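Local coordinates for Rho GTPase-activating protein 15 (Homo sapiens, PDB 3BYI), which activates the hydrolysis of GTP by Rho-type GTPases, Rac1 among them, through its RhoGAP domain and so turns them to the inactive GDP-bound state, at residues A[18-23]-A[68-73]. Sequence-based numbering, arbitrary orientation.
Sequences QIFGSH and KLRFIV
Phe-20 lays one ring face on the aliphatic part of Arg-70. CG of Arg-70 stands 3.6 Å from the centroid of the Phe-20 ring and 11° off its normal, the geometry of a CH-pi contact. With CG anti to the backbone N (chi1 172°) and the chain extended on to NE, Arg-70 runs obliquely across the ring, and its guanidinium plane is turned 62° from the ring plane, so this is no flat cation-pi stack. At the ring edge, in its plane, CG1 of Val-73 lies 3.8 Å from CE1 of Phe-20. The same methyl reaches CG1 of Ile-19 at 3.9 Å, the two side chains crossing at about a right angle. Phe-20, Ile-19 and Val-73 are buried, and Phe-38 of helix 37-49 also meets the Phe-20 ring. Without the ring, as with an alanine at Phe-20, the Arg-70 methylenes would probably lose their aromatic cover and a gap would open beside CG1 of Val-73. Toward solvent the packing gives way to polar contacts: beyond its methylenes Arg-70 is partly exposed, and its NH2 forms a salt bridge with Glu-102. No hydrogen bond joins the segments; just past Val-73, Asn-74 OD1 accepts from N of Ile-19 and N of Phe-20. The arrangement, away from the predicted arginine finger, packs a type II beta turn, Ile-19 to Ser-22, with its hydrophobic residues against helix 63-74 of the all-helical RhoGAP domain.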
loop_
_atom_site.group_PDB
_atom_site.type_symbol
_atom_site.label_atom_id
_atom_site.label_comp_id
_atom_site.label_asym_id
_atom_site.label_seq_id
_atom_site.Cartn_x
_atom_site.Cartn_y
_atom_site.Cartn_z
ATOM N N GLN A 18 -4.387 15.225 8.837
ATOM C CA GLN A 18 -5.579 15.011 8.047
ATOM C C GLN A 18 -5.632 13.636 7.351
ATOM O O GLN A 18 -6.687 13.024 7.340
ATOM C CB GLN A 18 -5.699 16.143 7.024
ATOM C CG GLN A 18 -7.084 16.265 6.421
ATOM C CD GLN A 18 -8.150 16.543 7.462
ATOM O OE1 GLN A 18 -8.068 17.523 8.189
ATOM N NE2 GLN A 18 -9.153 15.673 7.540
ATOM N N ILE A 19 -4.509 13.163 6.791
ATOM C CA ILE A 19 -4.516 12.025 5.843
ATOM C C ILE A 19 -4.013 10.733 6.462
ATOM O O ILE A 19 -4.665 9.686 6.384
ATOM C CB ILE A 19 -3.669 12.318 4.569
ATOM C CG1 ILE A 19 -4.085 13.636 3.890
ATOM C CG2 ILE A 19 -3.787 11.176 3.568
ATOM C CD1 ILE A 19 -5.501 13.665 3.402
ATOM N N PHE A 20 -2.814 10.789 7.026
ATOM C CA PHE A 20 -2.176 9.584 7.541
ATOM C C PHE A 20 -2.900 9.228 8.836
ATOM O O PHE A 20 -3.190 10.122 9.638
ATOM C CB PHE A 20 -0.692 9.796 7.786
ATOM C CG PHE A 20 0.162 9.721 6.541
ATOM C CD1 PHE A 20 0.023 10.653 5.516
ATOM C CD2 PHE A 20 1.142 8.747 6.412
ATOM C CE1 PHE A 20 0.843 10.582 4.354
ATOM C CE2 PHE A 20 1.971 8.707 5.256
ATOM C CZ PHE A 20 1.802 9.625 4.250
ATOM N N GLY A 21 -3.216 7.939 8.994
ATOM C CA GLY A 21 -3.900 7.427 10.169
ATOM C C GLY A 21 -5.417 7.472 10.097
ATOM O O GLY A 21 -6.078 7.089 11.060
ATOM N N SER A 22 -5.972 8.006 9.002
ATOM C CA SER A 22 -7.421 8.003 8.780
ATOM C C SER A 22 -7.771 6.761 7.975
ATOM O O SER A 22 -6.980 6.315 7.137
ATOM C CB SER A 22 -7.890 9.262 8.019
ATOM O OG SER A 22 -7.608 10.460 8.723
ATOM N N HIS A 23 -8.975 6.232 8.202
ATOM C CA HIS A 23 -9.491 5.111 7.426
ATOM C C HIS A 23 -9.436 5.441 5.951
ATOM O O HIS A 23 -9.717 6.574 5.559
ATOM C CB HIS A 23 -10.959 4.774 7.798
ATOM C CG HIS A 23 -11.333 3.344 7.499
ATOM N ND1 HIS A 23 -11.804 2.928 6.268
ATOM C CD2 HIS A 23 -11.243 2.228 8.260
ATOM C CE1 HIS A 23 -12.024 1.627 6.302
ATOM N NE2 HIS A 23 -11.692 1.179 7.499
ATOM N N LYS A 68 8.931 14.162 6.916
ATOM C CA LYS A 68 8.599 15.504 6.394
ATOM C C LYS A 68 7.628 15.452 5.232
ATOM O O LYS A 68 6.806 16.350 5.067
ATOM C CB LYS A 68 9.822 16.228 5.841
ATOM C CG LYS A 68 10.858 16.613 6.830
ATOM C CD LYS A 68 12.075 17.174 6.153
ATOM C CE LYS A 68 13.009 17.807 7.172
ATOM N NZ LYS A 68 14.340 18.034 6.551
ATOM N N LEU A 69 7.772 14.434 4.385
ATOM C CA LEU A 69 6.821 14.197 3.285
ATOM C C LEU A 69 5.413 13.974 3.853
ATOM O O LEU A 69 4.440 14.612 3.428
ATOM C CB LEU A 69 7.233 12.970 2.460
ATOM C CG LEU A 69 6.813 12.924 0.976
ATOM C CD1 LEU A 69 7.252 11.588 0.289
ATOM C CD2 LEU A 69 5.342 13.187 0.750
ATOM N N ARG A 70 5.316 13.069 4.814
ATOM C CA ARG A 70 4.061 12.793 5.535
ATOM C C ARG A 70 3.457 14.054 6.146
ATOM O O ARG A 70 2.249 14.289 6.060
ATOM C CB ARG A 70 4.334 11.791 6.635
ATOM C CG ARG A 70 3.200 11.528 7.583
ATOM C CD ARG A 70 3.671 10.530 8.566
ATOM N NE ARG A 70 2.692 10.175 9.554
ATOM C CZ ARG A 70 2.358 10.954 10.581
ATOM N NH1 ARG A 70 2.928 12.127 10.747
ATOM N NH2 ARG A 70 1.461 10.548 11.459
ATOM N N PHE A 71 4.306 14.874 6.751
ATOM C CA PHE A 71 3.828 16.090 7.400
ATOM C C PHE A 71 3.207 17.065 6.405
ATOM O O PHE A 71 2.128 17.624 6.623
ATOM C CB PHE A 71 4.963 16.822 8.097
ATOM C CG PHE A 71 4.509 18.061 8.822
ATOM C CD1 PHE A 71 4.062 17.978 10.142
ATOM C CD2 PHE A 71 4.483 19.296 8.183
ATOM C CE1 PHE A 71 3.620 19.099 10.826
ATOM C CE2 PHE A 71 4.056 20.449 8.871
ATOM C CZ PHE A 71 3.620 20.341 10.193
ATOM N N ILE A 72 3.939 17.311 5.323
ATOM C CA ILE A 72 3.456 18.177 4.247
ATOM C C ILE A 72 2.095 17.677 3.730
ATOM O O ILE A 72 1.164 18.447 3.514
ATOM C CB ILE A 72 4.491 18.278 3.084
ATOM C CG1 ILE A 72 5.655 19.214 3.480
ATOM C CG2 ILE A 72 3.825 18.724 1.820
ATOM C CD1 ILE A 72 6.875 19.152 2.491
ATOM N N VAL A 73 1.972 16.371 3.550
ATOM C CA VAL A 73 0.717 15.788 3.063
ATOM C C VAL A 73 -0.420 15.945 4.097
ATOM O O VAL A 73 -1.577 16.257 3.742
ATOM C CB VAL A 73 0.889 14.280 2.708
ATOM C CG1 VAL A 73 -0.470 13.593 2.426
ATOM C CG2 VAL A 73 1.831 14.104 1.512
#